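Local coordinates for ZINC phosphodiesterase ELAC protein 1 (Homo sapiens, PDB 3ZWF) that acts as a zinc-dependent endoribonuclease that processes tRNA 3' ends and removes a 2',3'-cyclic phosphate from cleaved tRNAs during tRNA repair, at residues Thr54-Thr59 and Phe67-Leu72; Ala125-Ala130 and Gly254-Gly259; Arg152-Asp157 and Tyr163-Asp168. One frame throughout, in Å; residues are numbered along the deposited sequence.

Contact 1: residues Thr54-Thr59 and Phe67-Leu72; sequences TKIFIT and FGLPGL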
loop_
_atom_site.group_PDB
_atom_site.type_symbol
_atom_site.label_atom_id
_atom_site.label_comp_id
_atom_site.label_asym_id
_atom_site.label_seq_id
_atom_site.Cartn_x
_atom_site.Cartn_y
_atom_site.Cartn_z
ATOM N N THR A 54 -14.271 -10.567 -8.091
ATOM C CA THR A 54 -14.343 -11.994 -7.739
ATOM C C THR A 54 -13.019 -12.761 -7.905
ATOM O O THR A 54 -12.830 -13.849 -7.343
ATOM C CB THR A 54 -15.395 -12.706 -8.566
ATOM O OG1 THR A 54 -15.097 -12.519 -9.958
ATOM C CG2 THR A 54 -16.776 -12.141 -8.298
ATOM N N LYS A 55 -12.120 -12.190 -8.694
ATOM C CA LYS A 55 -10.816 -12.778 -8.938
ATOM C C LYS A 55 -9.758 -11.700 -9.059
ATOM O O LYS A 55 -10.022 -10.618 -9.568
ATOM C CB LYS A 55 -10.814 -13.634 -10.225
ATOM C CG LYS A 55 -11.863 -14.747 -10.243
ATOM C CD LYS A 55 -11.719 -15.679 -11.446
ATOM C CE LYS A 55 -12.970 -16.549 -11.629
ATOM N NZ LYS A 55 -13.188 -17.407 -10.463
ATOM N N ILE A 56 -8.557 -12.053 -8.618
ATOM C CA ILE A 56 -7.390 -11.204 -8.681
ATOM C C ILE A 56 -6.206 -11.994 -9.198
ATOM O O ILE A 56 -5.949 -13.125 -8.751
ATOM C CB ILE A 56 -7.080 -10.600 -7.245
ATOM C CG1 ILE A 56 -8.316 -9.830 -6.756
ATOM C CG2 ILE A 56 -5.865 -9.690 -7.280
ATOM C CD1 ILE A 56 -8.245 -9.338 -5.323
ATOM N N PHE A 57 -5.499 -11.419 -10.151
ATOM C CA PHE A 57 -4.368 -12.035 -10.799
ATOM C C PHE A 57 -3.154 -11.129 -10.634
ATOM O O PHE A 57 -3.177 -9.986 -11.082
ATOM C CB PHE A 57 -4.651 -12.260 -12.312
ATOM C CG PHE A 57 -5.904 -13.058 -12.606
ATOM C CD1 PHE A 57 -7.163 -12.475 -12.616
ATOM C CD2 PHE A 57 -5.806 -14.422 -12.886
ATOM C CE1 PHE A 57 -8.295 -13.205 -12.862
ATOM C CE2 PHE A 57 -6.937 -15.156 -13.133
ATOM C CZ PHE A 57 -8.188 -14.563 -13.155
ATOM N N ILE A 58 -2.076 -11.673 -10.074
ATOM C CA ILE A 58 -0.834 -10.898 -9.858
ATOM C C ILE A 58 0.283 -11.390 -10.742
ATOM O O ILE A 58 0.599 -12.601 -10.749
ATOM C CB ILE A 58 -0.382 -10.984 -8.354
ATOM C CG1 ILE A 58 -1.472 -10.482 -7.405
ATOM C CG2 ILE A 58 0.924 -10.212 -8.143
ATOM C CD1 ILE A 58 -1.934 -9.006 -7.600
ATOM N N THR A 59 0.830 -10.486 -11.565
ATOM C CA THR A 59 1.814 -10.873 -12.624
ATOM C C THR A 59 3.195 -11.201 -12.068
ATOM O O THR A 59 3.868 -12.082 -12.550
ATOM C CB THR A 59 2.001 -9.801 -13.669
ATOM O OG1 THR A 59 2.423 -8.574 -13.042
ATOM C CG2 THR A 59 0.686 -9.558 -14.458
ATOM N N PHE A 67 1.576 -4.460 -3.596
ATOM C CA PHE A 67 1.564 -3.844 -2.264
ATOM C C PHE A 67 0.189 -3.283 -1.899
ATOM O O PHE A 67 -0.070 -3.053 -0.705
ATOM C CB PHE A 67 2.615 -2.731 -2.113
ATOM C CG PHE A 67 4.018 -3.190 -1.882
ATOM C CD1 PHE A 67 4.356 -4.509 -1.635
ATOM C CD2 PHE A 67 5.034 -2.263 -1.970
ATOM C CE1 PHE A 67 5.683 -4.862 -1.447
ATOM C CE2 PHE A 67 6.367 -2.629 -1.778
ATOM C CZ PHE A 67 6.677 -3.921 -1.538
ATOM N N GLY A 68 -0.658 -3.007 -2.881
ATOM C CA GLY A 68 -2.042 -2.587 -2.640
ATOM C C GLY A 68 -3.030 -3.670 -2.229
ATOM O O GLY A 68 -4.188 -3.384 -1.889
ATOM N N LEU A 69 -2.597 -4.919 -2.305
ATOM C CA LEU A 69 -3.496 -6.066 -2.079
ATOM C C LEU A 69 -4.071 -6.203 -0.661
ATOM O O LEU A 69 -5.266 -6.378 -0.488
ATOM C CB LEU A 69 -2.858 -7.375 -2.623
ATOM C CG LEU A 69 -3.802 -8.574 -2.665
ATOM C CD1 LEU A 69 -5.073 -8.270 -3.461
ATOM C CD2 LEU A 69 -3.010 -9.696 -3.386
ATOM N N PRO A 70 -3.240 -6.059 0.382
ATOM C CA PRO A 70 -3.808 -6.177 1.737
ATOM C C PRO A 70 -4.870 -5.132 2.013
ATOM O O PRO A 70 -5.941 -5.447 2.564
ATOM C CB PRO A 70 -2.580 -5.973 2.634
ATOM C CG PRO A 70 -1.457 -6.470 1.838
ATOM C CD PRO A 70 -1.766 -6.036 0.419
ATOM N N GLY A 71 -4.568 -3.890 1.627
ATOM C CA GLY A 71 -5.505 -2.790 1.776
ATOM C C GLY A 71 -6.790 -3.022 1.039
ATOM O O GLY A 71 -7.866 -2.799 1.577
ATOM N N LEU A 72 -6.672 -3.464 -0.209
ATOM C CA LEU A 72 -7.841 -3.772 -1.023
ATOM C C LEU A 72 -8.749 -4.814 -0.351
ATOM O O LEU A 72 -9.959 -4.635 -0.295
ATOM C CB LEU A 72 -7.441 -4.204 -2.409
ATOM C CG LEU A 72 -8.595 -4.562 -3.349
ATOM C CD1 LEU A 72 -9.536 -3.375 -3.611
ATOM C CD2 LEU A 72 -8.032 -5.124 -4.660
#
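Ile56 and Leu69 carry this buried contact, a piece of the metallo-beta-lactamase fold in which a sheet strand runs into a metal-binding loop and the chain returns as a helix packed on that sheet. Ile56 points its CG1 branch at the helix; with chi2 at 173° that arm is extended, and its terminal CD1 lies 3.8 Å from Leu69 CD1. The CG2 branch of Ile56 also reaches Leu69, coming to 4.2 Å from the same CD1, so one leucine methyl sits against both arms of the isoleucine. The two side chains run antiparallel alongside each other and meet along their flanks. In Leu69 a chi1 of -170° swings CG toward the strand, and chi2 of 55° then parts the methyls, CD1 going to Ile56 and CD2 to Ile58. Leu72, one turn further on, brings CD2 to 4.3 Å from Ile56 CD1 and also packs on Leu32 of the neighbouring strand and Leu43 of helix 39-45. The contact has no polar component, and its tie to the active site is through the chain: the loop between the segments carries the zinc ligands His60, His62, Asp64 and His65. Ile58 marks the end of the apolar seam nearer to them, and there its CG1 approaches Leu69 CD2 only to 4.4 Å.

Contact 2: residues Ala125-Ala130 and Gly254-Gly259; sequences ADQCPA and GVVGDG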
loop_
_atom_site.group_PDB
_atom_site.type_symbol
_atom_site.label_atom_id
_atom_site.label_comp_id
_atom_site.label_asym_id
_atom_site.label_seq_id
_atom_site.Cartn_x
_atom_site.Cartn_y
_atom_site.Cartn_z
ATOM N N ALA A 125 13.393 -21.058 -13.354
ATOM C CA ALA A 125 14.607 -20.270 -13.073
ATOM C C ALA A 125 15.024 -19.406 -14.278
ATOM O O ALA A 125 15.620 -18.338 -14.115
ATOM C CB ALA A 125 15.762 -21.222 -12.669
ATOM N N ASP A 126 14.672 -19.853 -15.489
ATOM C CA ASP A 126 15.046 -19.115 -16.710
ATOM C C ASP A 126 14.114 -17.928 -17.031
ATOM O O ASP A 126 14.191 -17.357 -18.088
ATOM C CB ASP A 126 15.216 -20.042 -17.935
ATOM C CG ASP A 126 13.933 -20.782 -18.334
ATOM O OD1 ASP A 126 12.960 -20.802 -17.570
ATOM O OD2 ASP A 126 13.905 -21.391 -19.432
ATOM N N GLN A 127 13.264 -17.558 -16.074
ATOM C CA GLN A 127 12.409 -16.392 -16.193
ATOM C C GLN A 127 13.096 -15.143 -15.666
ATOM O O GLN A 127 12.519 -14.084 -15.703
ATOM C CB GLN A 127 11.125 -16.575 -15.402
ATOM C CG GLN A 127 10.167 -17.559 -16.064
ATOM C CD GLN A 127 8.818 -17.589 -15.367
ATOM O OE1 GLN A 127 8.521 -18.521 -14.628
ATOM N NE2 GLN A 127 7.994 -16.541 -15.591
ATOM N N CYS A 128 14.298 -15.291 -15.127
ATOM C CA CYS A 128 15.027 -14.121 -14.662
ATOM C C CYS A 128 16.524 -14.373 -14.733
ATOM O O CYS A 128 16.942 -15.484 -14.993
ATOM C CB CYS A 128 14.564 -13.753 -13.253
ATOM S SG CYS A 128 14.876 -14.991 -12.033
ATOM N N PRO A 129 17.345 -13.333 -14.511
ATOM C CA PRO A 129 18.772 -13.529 -14.755
ATOM C C PRO A 129 19.427 -14.486 -13.771
ATOM O O PRO A 129 18.934 -14.675 -12.658
ATOM C CB PRO A 129 19.354 -12.111 -14.610
ATOM C CG PRO A 129 18.215 -11.220 -14.884
ATOM C CD PRO A 129 17.038 -11.914 -14.289
ATOM N N ALA A 130 20.522 -15.098 -14.214
ATOM C CA ALA A 130 21.299 -16.008 -13.391
ATOM C C ALA A 130 22.244 -15.193 -12.520
ATOM O O ALA A 130 21.804 -14.442 -11.648
ATOM C CB ALA A 130 22.083 -16.975 -14.267
ATOM N N GLY A 254 10.767 -9.798 -22.518
ATOM C CA GLY A 254 10.496 -10.852 -23.491
ATOM C C GLY A 254 9.669 -11.987 -22.892
ATOM O O GLY A 254 9.340 -11.988 -21.698
ATOM N N VAL A 255 9.330 -12.948 -23.747
ATOM C CA VAL A 255 8.523 -14.099 -23.367
ATOM C C VAL A 255 9.457 -15.295 -23.366
ATOM O O VAL A 255 10.342 -15.380 -24.220
ATOM C CB VAL A 255 7.359 -14.330 -24.410
ATOM C CG1 VAL A 255 6.557 -15.598 -24.093
ATOM C CG2 VAL A 255 6.463 -13.110 -24.485
ATOM N N VAL A 256 9.238 -16.244 -22.453
ATOM C CA VAL A 256 10.117 -17.370 -22.318
ATOM C C VAL A 256 9.516 -18.508 -23.124
ATOM O O VAL A 256 8.440 -19.010 -22.789
ATOM C CB VAL A 256 10.294 -17.843 -20.886
ATOM C CG1 VAL A 256 11.264 -19.017 -20.836
ATOM C CG2 VAL A 256 10.776 -16.740 -20.069
ATOM N N GLY A 257 10.211 -18.857 -24.197
ATOM C CA GLY A 257 9.782 -19.931 -25.100
ATOM C C GLY A 257 8.508 -19.585 -25.846
ATOM O O GLY A 257 8.167 -18.412 -25.990
ATOM N N ASP A 258 7.791 -20.631 -26.284
ATOM C CA ASP A 258 6.640 -20.486 -27.219
ATOM C C ASP A 258 5.226 -20.554 -26.573
ATOM O O ASP A 258 4.219 -20.241 -27.211
ATOM C CB ASP A 258 6.739 -21.503 -28.373
ATOM N N GLY A 259 5.147 -20.882 -25.284
ATOM C CA GLY A 259 3.842 -20.858 -24.585
ATOM C C GLY A 259 3.057 -19.557 -24.748
ATOM O O GLY A 259 1.825 -19.551 -24.891
#
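Val256 rests its two methyls on the short 3-10 turn at Asp126 and Gln127, one on a buried side of this thin contact and one on an exposed side. On the buried side CG2 lies 4.0 Å from the backbone O of Asp126 and 4.1 Å from Gln127 CG, the valine and glutamine side chains crossing at about a right angle. The Gln127 amide is held at both ends, OE1 by Thr124 N and NE2 by Leu178 O. CG1, placed anti to the backbone N (chi1 -179°), turns instead to the exposed Asp126 carboxylate; its 3.8 Å to OD2 is slightly shorter, but this is the solvent side. Beyond Val256 the chain continues through Gly257 to Asp258, also exposed, whose side chain is not modelled past CB. Both segments also lean on the chain around strand 171-179: the backbone of Gln127 bonds to that of His180, a zinc ligand, and the backbone of Val256 to that of Arg177. The contact thus joins the loop after strand 116-121 to the turn after the short, weakly bonded strand at 254-255, at the flank of the metallo-beta-lactamase core. Asp126 OD1 is bonded to Thr124 OG1. A valine methyl gives a carboxylate no hydrogen bond, and what passes between the segments is van der Waals packing alone.

Contact 3: residues Arg152-Asp157 and Tyr163-Asp168; sequences RTILLD and YLLFDD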
loop_
_atom_site.group_PDB
_atom_site.type_symbol
_atom_site.label_atom_id
_atom_site.label_comp_id
_atom_site.label_asym_id
_atom_site.label_seq_id
_atom_site.Cartn_x
_atom_site.Cartn_y
_atom_site.Cartn_z
ATOM N N ARG A 152 -4.060 -24.029 -4.527
ATOM C CA ARG A 152 -3.295 -24.945 -5.351
ATOM C C ARG A 152 -1.877 -24.411 -5.536
ATOM O O ARG A 152 -1.628 -23.208 -5.397
ATOM C CB ARG A 152 -3.972 -25.075 -6.727
ATOM C CG ARG A 152 -5.353 -25.719 -6.659
ATOM C CD ARG A 152 -5.805 -26.239 -8.007
ATOM N NE ARG A 152 -6.361 -25.159 -8.810
ATOM C CZ ARG A 152 -5.907 -24.729 -9.974
ATOM N NH1 ARG A 152 -4.838 -25.258 -10.551
ATOM N NH2 ARG A 152 -6.552 -23.747 -10.567
ATOM N N THR A 153 -0.958 -25.318 -5.807
ATOM C CA THR A 153 0.383 -25.025 -6.322
ATOM C C THR A 153 0.426 -25.504 -7.779
ATOM O O THR A 153 0.429 -26.705 -8.022
ATOM C CB THR A 153 1.454 -25.759 -5.476
ATOM O OG1 THR A 153 1.443 -25.215 -4.144
ATOM C CG2 THR A 153 2.836 -25.578 -6.026
ATOM N N ILE A 154 0.477 -24.544 -8.692
ATOM C CA ILE A 154 0.229 -24.740 -10.117
ATOM C C ILE A 154 1.548 -24.802 -10.853
ATOM O O ILE A 154 2.313 -23.833 -10.882
ATOM C CB ILE A 154 -0.653 -23.655 -10.747
ATOM C CG1 ILE A 154 -1.971 -23.475 -9.977
ATOM C CG2 ILE A 154 -0.964 -24.011 -12.217
ATOM C CD1 ILE A 154 -2.820 -22.335 -10.513
ATOM N N LEU A 155 1.755 -25.939 -11.521
ATOM C CA LEU A 155 3.007 -26.202 -12.224
ATOM C C LEU A 155 2.878 -25.854 -13.687
ATOM O O LEU A 155 1.808 -25.965 -14.276
ATOM C CB LEU A 155 3.452 -27.653 -12.059
ATOM C CG LEU A 155 3.556 -28.171 -10.632
ATOM C CD1 LEU A 155 4.162 -29.590 -10.628
ATOM C CD2 LEU A 155 4.433 -27.288 -9.774
ATOM N N LEU A 156 3.994 -25.471 -14.289
ATOM C CA LEU A 156 4.055 -25.326 -15.735
ATOM C C LEU A 156 3.762 -26.653 -16.398
ATOM O O LEU A 156 4.292 -27.674 -16.012
ATOM C CB LEU A 156 5.442 -24.860 -16.161
ATOM C CG LEU A 156 5.614 -24.558 -17.658
ATOM C CD1 LEU A 156 4.896 -23.289 -18.108
ATOM C CD2 LEU A 156 7.101 -24.510 -17.970
ATOM N N ASP A 157 2.879 -26.633 -17.365
ATOM C CA ASP A 157 2.627 -27.829 -18.133
ATOM C C ASP A 157 3.648 -27.877 -19.254
ATOM O O ASP A 157 3.645 -27.006 -20.101
ATOM C CB ASP A 157 1.228 -27.819 -18.706
ATOM C CG ASP A 157 0.917 -29.122 -19.344
ATOM O OD1 ASP A 157 1.462 -29.374 -20.453
ATOM O OD2 ASP A 157 0.248 -29.926 -18.657
ATOM N N TYR A 163 0.245 -22.484 -17.724
ATOM C CA TYR A 163 -0.366 -22.846 -16.453
ATOM C C TYR A 163 -1.870 -22.736 -16.619
ATOM O O TYR A 163 -2.372 -21.663 -17.000
ATOM C CB TYR A 163 0.040 -21.875 -15.334
ATOM C CG TYR A 163 1.527 -21.716 -15.116
ATOM C CD1 TYR A 163 2.280 -20.898 -15.942
ATOM C CD2 TYR A 163 2.185 -22.337 -14.053
ATOM C CE1 TYR A 163 3.644 -20.740 -15.744
ATOM C CE2 TYR A 163 3.560 -22.194 -13.879
ATOM C CZ TYR A 163 4.266 -21.389 -14.724
ATOM O OH TYR A 163 5.611 -21.235 -14.563
ATOM N N LEU A 164 -2.596 -23.806 -16.290
ATOM C CA LEU A 164 -4.061 -23.768 -16.353
ATOM C C LEU A 164 -4.584 -23.180 -15.066
ATOM O O LEU A 164 -4.355 -23.722 -13.990
ATOM C CB LEU A 164 -4.677 -25.159 -16.594
ATOM C CG LEU A 164 -6.208 -25.170 -16.774
ATOM C CD1 LEU A 164 -6.666 -24.218 -17.904
ATOM C CD2 LEU A 164 -6.707 -26.589 -17.007
ATOM N N LEU A 165 -5.231 -22.019 -15.161
ATOM C CA LEU A 165 -5.784 -21.387 -13.961
ATOM C C LEU A 165 -7.198 -21.943 -13.725
ATOM O O LEU A 165 -7.483 -22.515 -12.664
ATOM C CB LEU A 165 -5.719 -19.878 -14.052
ATOM C CG LEU A 165 -4.304 -19.329 -14.302
ATOM C CD1 LEU A 165 -4.220 -17.776 -14.054
ATOM C CD2 LEU A 165 -3.220 -20.084 -13.456
ATOM N N PHE A 166 -8.057 -21.822 -14.733
ATOM C CA PHE A 166 -9.382 -22.459 -14.701
ATOM C C PHE A 166 -9.985 -22.555 -16.078
ATOM O O PHE A 166 -9.612 -21.816 -16.984
ATOM C CB PHE A 166 -10.341 -21.773 -13.719
ATOM C CG PHE A 166 -10.509 -20.300 -13.943
ATOM C CD1 PHE A 166 -9.676 -19.398 -13.349
ATOM C CD2 PHE A 166 -11.516 -19.821 -14.802
ATOM C CE1 PHE A 166 -9.841 -18.028 -13.544
ATOM C CE2 PHE A 166 -11.683 -18.477 -15.025
ATOM C CZ PHE A 166 -10.844 -17.562 -14.403
ATOM N N ASP A 167 -10.888 -23.522 -16.220
ATOM C CA ASP A 167 -11.550 -23.819 -17.457
ATOM C C ASP A 167 -12.992 -24.193 -17.164
ATOM O O ASP A 167 -13.272 -25.330 -16.788
ATOM C CB ASP A 167 -10.861 -25.003 -18.153
ATOM C CG ASP A 167 -11.291 -25.154 -19.589
ATOM O OD1 ASP A 167 -12.392 -24.669 -19.905
ATOM O OD2 ASP A 167 -10.541 -25.742 -20.403
ATOM N N ASP A 168 -13.903 -23.242 -17.322
ATOM C CA ASP A 168 -15.340 -23.550 -17.201
ATOM C C ASP A 168 -16.102 -23.324 -18.519
ATOM O O ASP A 168 -15.507 -23.229 -19.590
ATOM C CB ASP A 168 -15.966 -22.807 -16.005
ATOM C CG ASP A 168 -15.879 -21.300 -16.122
ATOM O OD1 ASP A 168 -15.996 -20.752 -17.240
ATOM O OD2 ASP A 168 -15.716 -20.654 -15.066
HETATM O O HOH W 1 -0.965 -26.002 -15.330
#
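Tyr163 lays its ring against the backbone of Ile154-Leu156 instead of against side chains alone: its CE2 is 3.3 Å from Leu156 N, and its rim on that side, near the ring plane, meets Ile154 O at 3.5 Å from CD2. Over one face stands Leu156 CA, 3.7 Å above the plane and displaced toward the rim. Leu156 adds an off-centre CH-pi contact, its CD1 lying 4.2 Å from the ring centroid; CG anti to the backbone N (chi1 -175°) lets that methyl reach back over the tyrosine. The phenol OH bonds to Val122 O, which fixes the far end of the ring. Strands 153-154 and 163-167 do not pair with each other: they belong to the two different sheets of the metallo-beta-lactamase sandwich, and the chain crosses from one sheet to the other here. A water spans the separation, donating to Leu155 O and accepting from Leu164 N at 2.9 Å. Strand 163-167 has a classic beta bulge, where Leu165 and Phe166 both face Val173 of the adjacent strand. From the bulge, Leu165 CD2 packs on Ile154 CD1, the side chains at about a right angle. On the exposed side, the Arg152 chain bends at chi3 (-82°) to bring NH2 within 2.6 Å of Leu165 O, a bond that is short but weak, being bent to 120° at the hydrogen.

How the contacts relate
Contact 1 comes first along the chain and closes before the others open; contact 3 then falls between the two segments of contact 2. Centres lie about 24 Å apart for contacts 1 and 2, and about 18 Å for contact 3 from either. Contacts 1 and 3 meet between the sheets of the sandwich, where Phe57 of strand 53-57 packs on Leu165 and Phe166 of strand 163-167. Contacts 2 and 3 come together where Gln127 touches Tyr163, near strand 171-179, which bonds to strands 163-167 and 254-255. Contacts 1 and 2 do not touch, but both meet contact 3, which probably helps hold the loop bearing four zinc ligands and the region of His180 in place.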